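Local coordinates for protein aminotransferase (Neisseria meningitidis Z2491, PDB 3JTX) that probably transfers amino groups between amino acids and 2-oxo acids with a pyridoxal 5'-phosphate cofactor, as a class I/II aminotransferase, at residues E93-L98 and L269-H274; V108-N113 and K265-Y270; A136-L139 and E143-F146; E192-Q197 and F202-D207. All coordinates share one frame; numbering follows the deposited sequence. Where two conformers were deposited one is given.

Interaction 1 (E93-L98 and L269-H274)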
loop_
_atom_site.group_PDB
_atom_site.type_symbol
_atom_site.label_atom_id
_atom_site.label_comp_id
_atom_site.label_asym_id
_atom_site.label_seq_id
_atom_site.Cartn_x
_atom_site.Cartn_y
_atom_site.Cartn_z
ATOM N N GLU A 93 -2.656 -19.376 -6.603
ATOM C CA GLU A 93 -2.121 -19.544 -5.238
ATOM C C GLU A 93 -1.050 -18.547 -4.829
ATOM O O GLU A 93 -0.459 -18.685 -3.757
ATOM C CB GLU A 93 -1.579 -20.962 -5.054
ATOM C CG GLU A 93 -2.664 -22.026 -5.023
ATOM C CD GLU A 93 -2.140 -23.416 -4.717
ATOM O OE1 GLU A 93 -1.237 -23.889 -5.441
ATOM O OE2 GLU A 93 -2.650 -24.037 -3.751
ATOM N N ILE A 94 -0.806 -17.542 -5.668
ATOM C CA ILE A 94 0.234 -16.550 -5.428
ATOM C C ILE A 94 -0.258 -15.135 -5.761
ATOM O O ILE A 94 -0.788 -14.899 -6.838
ATOM C CB ILE A 94 1.476 -16.842 -6.299
ATOM C CG1 ILE A 94 1.985 -18.258 -6.033
ATOM C CG2 ILE A 94 2.574 -15.778 -6.060
ATOM C CD1 ILE A 94 3.265 -18.641 -6.755
ATOM N N LEU A 95 -0.088 -14.190 -4.840
ATOM C CA LEU A 95 -0.263 -12.752 -5.168
ATOM C C LEU A 95 1.005 -11.989 -4.828
ATOM O O LEU A 95 1.567 -12.163 -3.743
ATOM C CB LEU A 95 -1.429 -12.109 -4.396
ATOM C CG LEU A 95 -2.854 -12.554 -4.731
ATOM C CD1 LEU A 95 -3.894 -11.848 -3.790
ATOM C CD2 LEU A 95 -3.157 -12.318 -6.247
ATOM N N PRO A 96 1.460 -11.119 -5.743
ATOM C CA PRO A 96 2.531 -10.220 -5.309
ATOM C C PRO A 96 2.040 -9.165 -4.312
ATOM O O PRO A 96 0.873 -8.721 -4.368
ATOM C CB PRO A 96 2.984 -9.563 -6.616
ATOM C CG PRO A 96 1.811 -9.656 -7.527
ATOM C CD PRO A 96 0.955 -10.800 -7.090
ATOM N N VAL A 97 2.929 -8.736 -3.421
ATOM C CA VAL A 97 2.584 -7.721 -2.429
ATOM C C VAL A 97 3.698 -6.676 -2.322
ATOM O O VAL A 97 4.848 -6.952 -2.646
ATOM C CB VAL A 97 2.322 -8.354 -1.049
ATOM C CG1 VAL A 97 1.116 -9.319 -1.108
ATOM C CG2 VAL A 97 3.577 -9.077 -0.525
ATOM N N LEU A 98 3.356 -5.480 -1.860
ATOM C CA LEU A 98 4.291 -4.347 -1.853
ATOM C C LEU A 98 5.064 -4.318 -0.528
ATOM O O LEU A 98 4.960 -3.358 0.259
ATOM C CB LEU A 98 3.547 -3.025 -2.106
ATOM C CG LEU A 98 2.571 -3.060 -3.307
ATOM C CD1 LEU A 98 1.960 -1.674 -3.564
ATOM C CD2 LEU A 98 3.273 -3.594 -4.581
ATOM N N LEU A 269 -9.699 -9.176 -4.414
ATOM C CA LEU A 269 -10.814 -8.247 -4.609
ATOM C C LEU A 269 -10.650 -7.028 -3.693
ATOM O O LEU A 269 -10.784 -5.886 -4.118
ATOM C CB LEU A 269 -12.159 -8.937 -4.337
ATOM C CG LEU A 269 -13.423 -8.080 -4.518
ATOM C CD1 LEU A 269 -13.497 -7.434 -5.933
ATOM C CD2 LEU A 269 -14.678 -8.943 -4.233
ATOM N N TYR A 270 -10.363 -7.292 -2.428
ATOM C CA TYR A 270 -10.114 -6.237 -1.459
ATOM C C TYR A 270 -8.940 -5.352 -1.886
ATOM O O TYR A 270 -9.020 -4.127 -1.752
ATOM C CB TYR A 270 -9.812 -6.861 -0.092
ATOM C CG TYR A 270 -9.502 -5.878 1.009
ATOM C CD1 TYR A 270 -10.503 -5.404 1.841
ATOM C CD2 TYR A 270 -8.210 -5.479 1.259
ATOM C CE1 TYR A 270 -10.222 -4.509 2.883
ATOM C CE2 TYR A 270 -7.925 -4.575 2.279
ATOM C CZ TYR A 270 -8.944 -4.105 3.093
ATOM O OH TYR A 270 -8.648 -3.205 4.121
ATOM N N ARG A 271 -7.875 -5.972 -2.405
ATOM C CA ARG A 271 -6.656 -5.268 -2.762
ATOM C C ARG A 271 -6.842 -4.376 -3.986
ATOM O O ARG A 271 -6.110 -3.400 -4.150
ATOM C CB ARG A 271 -5.482 -6.235 -2.962
ATOM C CG ARG A 271 -5.025 -6.891 -1.665
ATOM C CD ARG A 271 -4.037 -8.016 -1.901
ATOM N NE ARG A 271 -2.775 -7.480 -2.376
ATOM C CZ ARG A 271 -1.887 -6.846 -1.629
ATOM N NH1 ARG A 271 -2.085 -6.673 -0.330
ATOM N NH2 ARG A 271 -0.786 -6.396 -2.189
ATOM N N THR A 272 -7.829 -4.674 -4.825
ATOM C CA THR A 272 -8.123 -3.793 -5.961
ATOM C C THR A 272 -8.606 -2.438 -5.468
ATOM O O THR A 272 -8.294 -1.415 -6.080
ATOM C CB THR A 272 -9.103 -4.397 -7.008
ATOM O OG1 THR A 272 -10.437 -4.440 -6.486
ATOM C CG2 THR A 272 -8.635 -5.783 -7.418
ATOM N N TYR A 273 -9.302 -2.414 -4.330
ATOM C CA TYR A 273 -9.728 -1.150 -3.729
ATOM C C TYR A 273 -8.650 -0.543 -2.834
ATOM O O TYR A 273 -8.468 0.685 -2.823
ATOM C CB TYR A 273 -11.032 -1.348 -2.947
ATOM C CG TYR A 273 -12.223 -1.586 -3.847
ATOM C CD1 TYR A 273 -12.926 -0.523 -4.377
ATOM C CD2 TYR A 273 -12.620 -2.873 -4.189
ATOM C CE1 TYR A 273 -14.015 -0.711 -5.224
ATOM C CE2 TYR A 273 -13.713 -3.082 -5.043
ATOM C CZ TYR A 273 -14.402 -1.998 -5.554
ATOM O OH TYR A 273 -15.483 -2.197 -6.381
ATOM N N HIS A 274 -7.935 -1.403 -2.107
ATOM C CA HIS A 274 -6.895 -1.013 -1.138
ATOM C C HIS A 274 -5.679 -0.376 -1.837
ATOM O O HIS A 274 -4.909 0.371 -1.210
ATOM C CB HIS A 274 -6.578 -2.273 -0.313
ATOM C CG HIS A 274 -5.308 -2.254 0.468
ATOM N ND1 HIS A 274 -4.170 -2.925 0.051
ATOM C CD2 HIS A 274 -5.034 -1.779 1.708
ATOM C CE1 HIS A 274 -3.234 -2.807 0.979
ATOM N NE2 HIS A 274 -3.728 -2.105 1.986
HETATM O O HOH W 1 -1.720 -8.255 -5.050
#

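Interaction 2 (V108-N113 and K265-Y270)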
loop_
_atom_site.group_PDB
_atom_site.type_symbol
_atom_site.label_atom_id
_atom_site.label_comp_id
_atom_site.label_asym_id
_atom_site.label_seq_id
_atom_site.Cartn_x
_atom_site.Cartn_y
_atom_site.Cartn_z
ATOM N N VAL A 108 -5.077 -9.111 7.740
ATOM C CA VAL A 108 -5.696 -9.094 9.067
ATOM C C VAL A 108 -6.991 -8.268 9.073
ATOM O O VAL A 108 -8.027 -8.721 9.609
ATOM C CB VAL A 108 -4.699 -8.591 10.129
ATOM C CG1 VAL A 108 -5.404 -8.306 11.473
ATOM C CG2 VAL A 108 -3.588 -9.615 10.293
ATOM N N GLN A 109 -6.971 -7.092 8.442
ATOM C CA GLN A 109 -8.197 -6.271 8.413
ATOM C C GLN A 109 -9.375 -7.051 7.803
ATOM O O GLN A 109 -10.494 -6.975 8.330
ATOM C CB GLN A 109 -8.018 -4.943 7.658
ATOM C CG GLN A 109 -6.883 -4.057 8.126
ATOM C CD GLN A 109 -6.760 -3.960 9.636
ATOM O OE1 GLN A 109 -7.617 -3.370 10.308
ATOM N NE2 GLN A 109 -5.686 -4.539 10.188
ATOM N N THR A 110 -9.126 -7.805 6.733
ATOM C CA THR A 110 -10.178 -8.594 6.079
ATOM C C THR A 110 -10.686 -9.767 6.935
ATOM O O THR A 110 -11.838 -10.200 6.801
ATOM C CB THR A 110 -9.715 -9.184 4.730
ATOM O OG1 THR A 110 -8.849 -10.307 4.958
ATOM C CG2 THR A 110 -8.984 -8.139 3.869
ATOM N N VAL A 111 -9.837 -10.295 7.803
ATOM C CA VAL A 111 -10.223 -11.409 8.658
ATOM C C VAL A 111 -11.064 -10.955 9.863
ATOM O O VAL A 111 -11.935 -11.694 10.327
ATOM C CB VAL A 111 -8.970 -12.200 9.091
ATOM C CG1 VAL A 111 -9.316 -13.221 10.163
ATOM C CG2 VAL A 111 -8.338 -12.866 7.844
ATOM N N LEU A 112 -10.821 -9.742 10.353
ATOM C CA LEU A 112 -11.518 -9.210 11.514
ATOM C C LEU A 112 -12.758 -8.413 11.053
ATOM O O LEU A 112 -12.673 -7.560 10.176
ATOM C CB LEU A 112 -10.547 -8.367 12.354
ATOM C CG LEU A 112 -9.308 -9.122 12.876
ATOM C CD1 LEU A 112 -8.362 -8.199 13.613
ATOM C CD2 LEU A 112 -9.706 -10.302 13.796
ATOM N N ASN A 113 -13.922 -8.748 11.607
ATOM C CA ASN A 113 -15.209 -8.134 11.197
ATOM C C ASN A 113 -16.163 -8.082 12.392
ATOM O O ASN A 113 -17.290 -8.585 12.308
ATOM C CB ASN A 113 -15.855 -8.936 10.053
ATOM N N LYS A 265 -8.383 -15.295 -3.619
ATOM C CA LYS A 265 -9.414 -14.735 -4.492
ATOM C C LYS A 265 -10.086 -13.549 -3.808
ATOM O O LYS A 265 -10.249 -12.461 -4.405
ATOM C CB LYS A 265 -10.453 -15.808 -4.855
ATOM C CG LYS A 265 -11.521 -15.357 -5.827
ATOM C CD LYS A 265 -12.470 -16.529 -6.131
ATOM C CE LYS A 265 -13.510 -16.145 -7.172
ATOM N NZ LYS A 265 -14.451 -15.094 -6.665
ATOM N N ASN A 266 -10.469 -13.748 -2.547
ATOM C CA ASN A 266 -11.134 -12.696 -1.783
ATOM C C ASN A 266 -10.169 -11.584 -1.422
ATOM O O ASN A 266 -10.528 -10.407 -1.508
ATOM C CB ASN A 266 -11.823 -13.261 -0.541
ATOM C CG ASN A 266 -12.965 -14.182 -0.900
ATOM O OD1 ASN A 266 -13.642 -13.974 -1.912
ATOM N ND2 ASN A 266 -13.178 -15.213 -0.099
ATOM N N PHE A 267 -8.929 -11.941 -1.098
ATOM C CA PHE A 267 -7.919 -10.944 -0.794
ATOM C C PHE A 267 -7.651 -10.034 -2.009
ATOM O O PHE A 267 -7.525 -8.803 -1.871
ATOM C CB PHE A 267 -6.632 -11.629 -0.332
ATOM C CG PHE A 267 -5.633 -10.721 0.366
ATOM C CD1 PHE A 267 -6.022 -9.574 1.055
ATOM C CD2 PHE A 267 -4.295 -11.064 0.383
ATOM C CE1 PHE A 267 -5.082 -8.781 1.701
ATOM C CE2 PHE A 267 -3.360 -10.272 1.040
ATOM C CZ PHE A 267 -3.761 -9.136 1.699
ATOM N N LEU A 268 -7.569 -10.633 -3.194
ATOM C CA LEU A 268 -7.344 -9.865 -4.418
ATOM C C LEU A 268 -8.441 -8.807 -4.641
ATOM O O LEU A 268 -8.147 -7.669 -5.019
ATOM C CB LEU A 268 -7.239 -10.795 -5.636
ATOM C CG LEU A 268 -7.160 -10.093 -6.995
ATOM C CD1 LEU A 268 -5.901 -9.224 -7.056
ATOM C CD2 LEU A 268 -7.198 -11.145 -8.155
ATOM N N LEU A 269 -9.699 -9.176 -4.414
ATOM C CA LEU A 269 -10.814 -8.247 -4.609
ATOM C C LEU A 269 -10.650 -7.028 -3.693
ATOM O O LEU A 269 -10.784 -5.886 -4.118
ATOM C CB LEU A 269 -12.159 -8.937 -4.337
ATOM C CG LEU A 269 -13.423 -8.080 -4.518
ATOM C CD1 LEU A 269 -13.497 -7.434 -5.933
ATOM C CD2 LEU A 269 -14.678 -8.943 -4.233
ATOM N N TYR A 270 -10.363 -7.292 -2.428
ATOM C CA TYR A 270 -10.114 -6.237 -1.459
ATOM C C TYR A 270 -8.940 -5.352 -1.886
ATOM O O TYR A 270 -9.020 -4.127 -1.752
ATOM C CB TYR A 270 -9.812 -6.861 -0.092
ATOM C CG TYR A 270 -9.502 -5.878 1.009
ATOM C CD1 TYR A 270 -10.503 -5.404 1.841
ATOM C CD2 TYR A 270 -8.210 -5.479 1.259
ATOM C CE1 TYR A 270 -10.222 -4.509 2.883
ATOM C CE2 TYR A 270 -7.925 -4.575 2.279
ATOM C CZ TYR A 270 -8.944 -4.105 3.093
ATOM O OH TYR A 270 -8.648 -3.205 4.121
#

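Interaction 3 (A136-L139 and E143-F146)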
loop_
_atom_site.group_PDB
_atom_site.type_symbol
_atom_site.label_atom_id
_atom_site.label_comp_id
_atom_site.label_asym_id
_atom_site.label_seq_id
_atom_site.Cartn_x
_atom_site.Cartn_y
_atom_site.Cartn_z
ATOM N N ALA A 136 -1.862 -4.538 13.708
ATOM C CA ALA A 136 -2.849 -4.956 12.713
ATOM C C ALA A 136 -4.100 -5.483 13.401
ATOM O O ALA A 136 -5.225 -5.145 13.026
ATOM C CB ALA A 136 -2.240 -6.032 11.774
ATOM N N THR A 137 -3.890 -6.309 14.428
ATOM C CA THR A 137 -4.975 -6.888 15.193
ATOM C C THR A 137 -5.799 -5.812 15.887
ATOM O O THR A 137 -7.015 -5.766 15.711
ATOM C CB THR A 137 -4.433 -7.913 16.212
ATOM O OG1 THR A 137 -3.748 -8.961 15.497
ATOM C CG2 THR A 137 -5.584 -8.489 17.077
ATOM N N LEU A 138 -5.133 -4.926 16.631
ATOM C CA LEU A 138 -5.836 -3.899 17.420
ATOM C C LEU A 138 -6.535 -2.881 16.515
ATOM O O LEU A 138 -7.704 -2.549 16.734
ATOM C CB LEU A 138 -4.882 -3.225 18.421
ATOM C CG LEU A 138 -4.379 -4.142 19.557
ATOM C CD1 LEU A 138 -3.428 -3.420 20.515
ATOM C CD2 LEU A 138 -5.538 -4.783 20.344
ATOM N N LEU A 139 -5.851 -2.413 15.476
ATOM C CA LEU A 139 -6.490 -1.494 14.533
ATOM C C LEU A 139 -7.644 -2.155 13.777
ATOM O O LEU A 139 -8.575 -1.467 13.392
ATOM C CB LEU A 139 -5.487 -0.866 13.565
ATOM C CG LEU A 139 -4.535 0.129 14.234
ATOM C CD1 LEU A 139 -3.302 0.353 13.360
ATOM C CD2 LEU A 139 -5.264 1.451 14.557
ATOM N N GLU A 143 -8.803 -8.766 19.319
ATOM C CA GLU A 143 -8.152 -8.898 20.600
ATOM C C GLU A 143 -6.876 -9.704 20.361
ATOM O O GLU A 143 -6.936 -10.785 19.753
ATOM C CB GLU A 143 -9.109 -9.666 21.502
ATOM C CG GLU A 143 -8.906 -9.531 22.947
ATOM C CD GLU A 143 -10.024 -10.214 23.709
ATOM O OE1 GLU A 143 -10.088 -11.460 23.685
ATOM O OE2 GLU A 143 -10.849 -9.498 24.308
ATOM N N ILE A 144 -5.722 -9.196 20.798
ATOM C CA ILE A 144 -4.467 -9.931 20.604
ATOM C C ILE A 144 -4.139 -10.792 21.825
ATOM O O ILE A 144 -4.247 -10.338 22.969
ATOM C CB ILE A 144 -3.274 -9.018 20.218
ATOM C CG1 ILE A 144 -2.054 -9.893 19.873
ATOM C CG2 ILE A 144 -2.955 -8.002 21.340
ATOM C CD1 ILE A 144 -1.124 -9.321 18.838
ATOM N N HIS A 145 -3.780 -12.051 21.565
ATOM C CA HIS A 145 -3.431 -12.998 22.594
ATOM C C HIS A 145 -2.069 -13.586 22.278
ATOM O O HIS A 145 -1.695 -13.691 21.113
ATOM C CB HIS A 145 -4.507 -14.073 22.714
ATOM C CG HIS A 145 -5.800 -13.556 23.263
ATOM N ND1 HIS A 145 -6.153 -13.694 24.588
ATOM C CD2 HIS A 145 -6.810 -12.873 22.675
ATOM C CE1 HIS A 145 -7.334 -13.138 24.789
ATOM N NE2 HIS A 145 -7.754 -12.631 23.645
ATOM N N PHE A 146 -1.315 -13.933 23.317
ATOM C CA PHE A 146 0.106 -14.239 23.180
ATOM C C PHE A 146 0.461 -15.659 23.599
ATOM O O PHE A 146 0.111 -16.096 24.690
ATOM C CB PHE A 146 0.928 -13.203 23.966
ATOM C CG PHE A 146 0.852 -11.815 23.382
ATOM C CD1 PHE A 146 1.522 -11.508 22.206
ATOM C CD2 PHE A 146 0.113 -10.822 24.002
ATOM C CE1 PHE A 146 1.443 -10.238 21.653
ATOM C CE2 PHE A 146 0.026 -9.556 23.456
ATOM C CZ PHE A 146 0.705 -9.251 22.289
#

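Interaction 4 (E192-Q197 and F202-D207)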
loop_
_atom_site.group_PDB
_atom_site.type_symbol
_atom_site.label_atom_id
_atom_site.label_comp_id
_atom_site.label_asym_id
_atom_site.label_seq_id
_atom_site.Cartn_x
_atom_site.Cartn_y
_atom_site.Cartn_z
ATOM N N GLU A 192 1.556 -29.566 15.568
ATOM C CA GLU A 192 0.748 -29.069 16.677
ATOM C C GLU A 192 -0.222 -27.961 16.256
ATOM O O GLU A 192 -1.412 -28.017 16.593
ATOM C CB GLU A 192 1.637 -28.581 17.817
ATOM C CG GLU A 192 0.868 -28.293 19.093
ATOM C CD GLU A 192 1.754 -28.017 20.303
ATOM O OE1 GLU A 192 2.977 -27.791 20.148
ATOM O OE2 GLU A 192 1.195 -27.999 21.422
ATOM N N VAL A 193 0.277 -26.966 15.522
ATOM C CA VAL A 193 -0.587 -25.862 15.133
ATOM C C VAL A 193 -1.613 -26.317 14.085
ATOM O O VAL A 193 -2.756 -25.854 14.107
ATOM C CB VAL A 193 0.202 -24.593 14.711
ATOM C CG1 VAL A 193 0.909 -24.769 13.368
ATOM C CG2 VAL A 193 -0.742 -23.373 14.704
ATOM N N PHE A 194 -1.231 -27.255 13.218
ATOM C CA PHE A 194 -2.166 -27.816 12.255
ATOM C C PHE A 194 -3.311 -28.557 12.969
ATOM O O PHE A 194 -4.473 -28.438 12.575
ATOM C CB PHE A 194 -1.463 -28.757 11.263
ATOM C CG PHE A 194 -0.576 -28.058 10.241
ATOM C CD1 PHE A 194 -0.874 -26.787 9.750
ATOM C CD2 PHE A 194 0.537 -28.712 9.724
ATOM C CE1 PHE A 194 -0.068 -26.187 8.812
ATOM C CE2 PHE A 194 1.346 -28.105 8.787
ATOM C CZ PHE A 194 1.051 -26.860 8.329
ATOM N N ASP A 195 -2.985 -29.326 14.002
ATOM C CA ASP A 195 -4.007 -30.028 14.761
ATOM C C ASP A 195 -4.947 -29.020 15.452
ATOM O O ASP A 195 -6.164 -29.217 15.464
ATOM C CB ASP A 195 -3.379 -30.999 15.762
ATOM C CG ASP A 195 -2.721 -32.232 15.080
ATOM O OD1 ASP A 195 -3.075 -32.579 13.941
ATOM O OD2 ASP A 195 -1.848 -32.866 15.687
ATOM N N LEU A 196 -4.390 -27.946 16.008
ATOM C CA LEU A 196 -5.215 -26.868 16.573
ATOM C C LEU A 196 -6.114 -26.226 15.507
ATOM O O LEU A 196 -7.289 -25.939 15.756
ATOM C CB LEU A 196 -4.344 -25.818 17.278
ATOM C CG LEU A 196 -3.827 -26.217 18.669
ATOM C CD1 LEU A 196 -2.666 -25.355 19.058
ATOM C CD2 LEU A 196 -4.941 -26.144 19.724
ATOM N N GLN A 197 -5.579 -26.035 14.302
ATOM C CA GLN A 197 -6.380 -25.539 13.189
ATOM C C GLN A 197 -7.556 -26.468 12.872
ATOM O O GLN A 197 -8.677 -25.999 12.638
ATOM C CB GLN A 197 -5.516 -25.321 11.941
ATOM C CG GLN A 197 -6.256 -24.640 10.792
ATOM C CD GLN A 197 -5.356 -24.376 9.601
ATOM O OE1 GLN A 197 -4.740 -25.307 9.076
ATOM N NE2 GLN A 197 -5.242 -23.100 9.191
ATOM N N PHE A 202 -9.124 -21.623 12.594
ATOM C CA PHE A 202 -8.472 -20.349 12.279
ATOM C C PHE A 202 -7.594 -20.471 11.017
ATOM O O PHE A 202 -7.263 -21.568 10.586
ATOM C CB PHE A 202 -7.595 -19.864 13.442
ATOM C CG PHE A 202 -6.616 -20.895 13.940
ATOM C CD1 PHE A 202 -5.427 -21.129 13.267
ATOM C CD2 PHE A 202 -6.880 -21.625 15.100
ATOM C CE1 PHE A 202 -4.521 -22.084 13.735
ATOM C CE2 PHE A 202 -5.986 -22.573 15.568
ATOM C CZ PHE A 202 -4.802 -22.803 14.879
ATOM N N ILE A 203 -7.218 -19.317 10.469
ATOM C CA ILE A 203 -6.302 -19.208 9.351
ATOM C C ILE A 203 -4.913 -19.118 9.933
ATOM O O ILE A 203 -4.734 -18.517 10.988
ATOM C CB ILE A 203 -6.612 -17.922 8.537
ATOM C CG1 ILE A 203 -7.953 -18.079 7.831
ATOM C CG2 ILE A 203 -5.508 -17.601 7.535
ATOM C CD1 ILE A 203 -8.579 -16.747 7.407
ATOM N N ILE A 204 -3.933 -19.729 9.276
ATOM C CA ILE A 204 -2.523 -19.576 9.682
ATOM C C ILE A 204 -1.805 -18.633 8.727
ATOM O O ILE A 204 -1.864 -18.823 7.504
ATOM C CB ILE A 204 -1.780 -20.941 9.692
ATOM C CG1 ILE A 204 -2.359 -21.840 10.789
ATOM C CG2 ILE A 204 -0.270 -20.733 9.908
ATOM C CD1 ILE A 204 -1.947 -23.325 10.659
ATOM N N ALA A 205 -1.170 -17.597 9.282
ATOM C CA ALA A 205 -0.363 -16.662 8.524
ATOM C C ALA A 205 1.086 -16.825 8.990
ATOM O O ALA A 205 1.409 -16.566 10.165
ATOM C CB ALA A 205 -0.873 -15.199 8.727
ATOM N N SER A 206 1.942 -17.286 8.078
ATOM C CA SER A 206 3.336 -17.562 8.380
ATOM C C SER A 206 4.276 -16.538 7.739
ATOM O O SER A 206 4.387 -16.457 6.515
ATOM C CB SER A 206 3.699 -18.976 7.936
ATOM O OG SER A 206 4.971 -19.345 8.433
ATOM N N ASP A 207 4.949 -15.771 8.594
ATOM C CA ASP A 207 5.883 -14.719 8.200
ATOM C C ASP A 207 7.266 -15.338 8.033
ATOM O O ASP A 207 7.945 -15.667 9.015
ATOM C CB ASP A 207 5.873 -13.617 9.255
ATOM C CG ASP A 207 6.775 -12.434 8.917
ATOM O OD1 ASP A 207 7.625 -12.522 8.001
ATOM O OD2 ASP A 207 6.623 -11.408 9.620
#

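Interaction 1 (E93-L98 and L269-H274)
R271 is the residue of 269-274 that meets segment 93-98, and its side chain spans a gap that the backbones leave wide: the strand and helix axes stay 11.6 Å apart, running nearly parallel at 18°. The chain leaves the helix with CG anti to the carbonyl carbon, continues extended through chi2, then bends at chi3 (69°), which brings the guanidinium toward the strand end. L95 supports the aliphatic part, its CD1 lying 4.3 Å from R271 CD. Farther out, V97 covers one face of the guanidinium near its rim, with V97 CG1 3.7 Å from R271 NH2. The backbone is close as well: V97 CA also stands 3.6 Å from R271 NH2. P96 O approaches the group obliquely and is joined to it through a water. That water accepts from R271 NE in the guanidinium plane (3.0 Å). It also hydrogen-bonds with P96 O, 2.7 Å from the water oxygen. The charge itself is met by E102 of helix 100-111, which forms a salt bridge with R271 NH2 and also takes the backbone N-H of L98, so one carboxylate links the arginine to the strand end. On helix 261-274, T272 O and T272 OG1 bond to R101 and Y12 of the second subunit, respectively. The arrangement ties the strand outermost in this chain's large mixed sheet to an interface helix, in the dimeric fold of class I/II aminotransferases.

Interaction 2 (V108-N113 and K265-Y270)
Q109 is the first residue of 108-113 to touch 265-270, and it does so with its root: Q109 CB lies 4.0 Å from Y270 OH. Its chain then bends at chi2 (-43°), carrying the amide away from the contact so that NE2 can donate to the carbonyls of A136 and F105. T110 follows and carries most of the interface. Its methyl CG2 sits over the centre of the Y270 ring, 3.6 Å from the ring centroid and only 10° off the normal, a CH-pi contact in which every ring carbon is nearly equidistant from the methyl. The torsion chi1 of 76° sets OG1 between the backbone N and the carbonyl carbon, where it bonds back to F107 O in its own helix, and leaves CG2 pointing at the tyrosine. T110 CG2 is also 4.3 Å from F267 CD1, an oblique approach, so the methyl that covers Y270 also brushes F267, one helical turn earlier. F267 also packs edge-to-face on F107, and Y270 edge-to-face on F105 of the second subunit. Past T110 the helix soon ends. The whole is a helix-against-helix contact of 100-111 with 261-274, made by a threonine methyl on aromatic rings, at the subunit interface of a dimeric aminotransferase.

Interaction 3 (A136-L139 and E143-F146)
T137 faces E143 and I144 across the short link between helix and strand, and its small side chain lies between the two backbones where T137 CA is 6.2 Å from I144 CA. From CB the side chain forks. One branch, OG1, turns back to the helix and bonds to the carbonyl of Y133, so the hydroxyl is satisfied one turn earlier. The other, CG2, is anti to the backbone N and is thereby pushed out onto the strand. This methyl lies on the peptide that joins the two strand residues, 3.7 Å from E143 C and close to I144 N as well. It ends beside the next side chain, with T137 CG2 3.9 Å from I144 CB. A second apolar touch comes from L138, whose CD2 reaches I144 CG2 at 4.2 Å. The CB of I144 points toward the helix, those of E143 and H145 away from it, in the usual alternation of a strand. On that other face H145 NE2 donates to E143 OE1 at 2.6 Å. The bond is nearly straight (165°) and lies in the imidazole plane, although it meets the anti side of the carboxylate, 31° out of its plane. The same oxygen has a salt bridge to R168, so the carboxylate joins two basic groups, and the straight in-plane bond would restrain the imidazole's rotation. Backbone bonds from E143 and H145 link this strand to its neighbour 122-127. Helix 131-139 packing on strand 143-148 in this way completes a beta-alpha-beta crossover of the large mixed sheet.

Interaction 4 (E192-Q197 and F202-D207)
F202 and Q197 make the tight part of this contact, near the end where helix 187-200 leads into the strand. The ring of F202 packs against the last turn of segment 192-197: Q197 CA stands over one face toward the rim, 3.9 Å from the centroid, and F202 CZ comes to 3.4 Å from Q197 N. Q197 leaves the helix with CG anti to the backbone N (chi1 -173°) and runs on extended past the ring, so that its amide reaches the strand. There Q197 NE2 donates to F202 O at 2.9 Å and 157°, with the oxygen close to the amide plane. I204 leans on the same amide, its CG1 3.5 Å from Q197 NE2. F194 adds a further close touch, crossing I204 at about a right angle with CD1 to CD1 at 3.7 Å. By contrast, the outer face of the helix, with E192 and D195, looks to solvent, and beyond I204 the strand leaves the helix segment and runs inward to D207, which bonds the pyridine N1 of the cofactor-bearing lysine at position 245. The only hydrogen bond across the two segments thus comes from a buried amide whose OE1 is also bonded by R232, so its polar atoms are satisfied inside a mainly apolar contact.

From the N terminus, strand 94-97 opens the widest loop, which interaction 1 closes at 269-274. Helix 100-111 follows directly and opens interaction 2, which ends on the same helix 261-274; L269 and Y270 belong to both. Interactions 3 and 4 are short local closures, in series along the chain and nested inside both wide loops; each joins helix and strand within a beta-alpha-beta unit of the mixed sheet. Helix 100-111 connects the set: Q109 reaches A136 of interaction 3, and V111 touches I203 of interaction 4, while interactions 3 and 4 stay about 10 Å apart at their nearest atoms. L95 packs on F267 and L268, joining interactions 1 and 2.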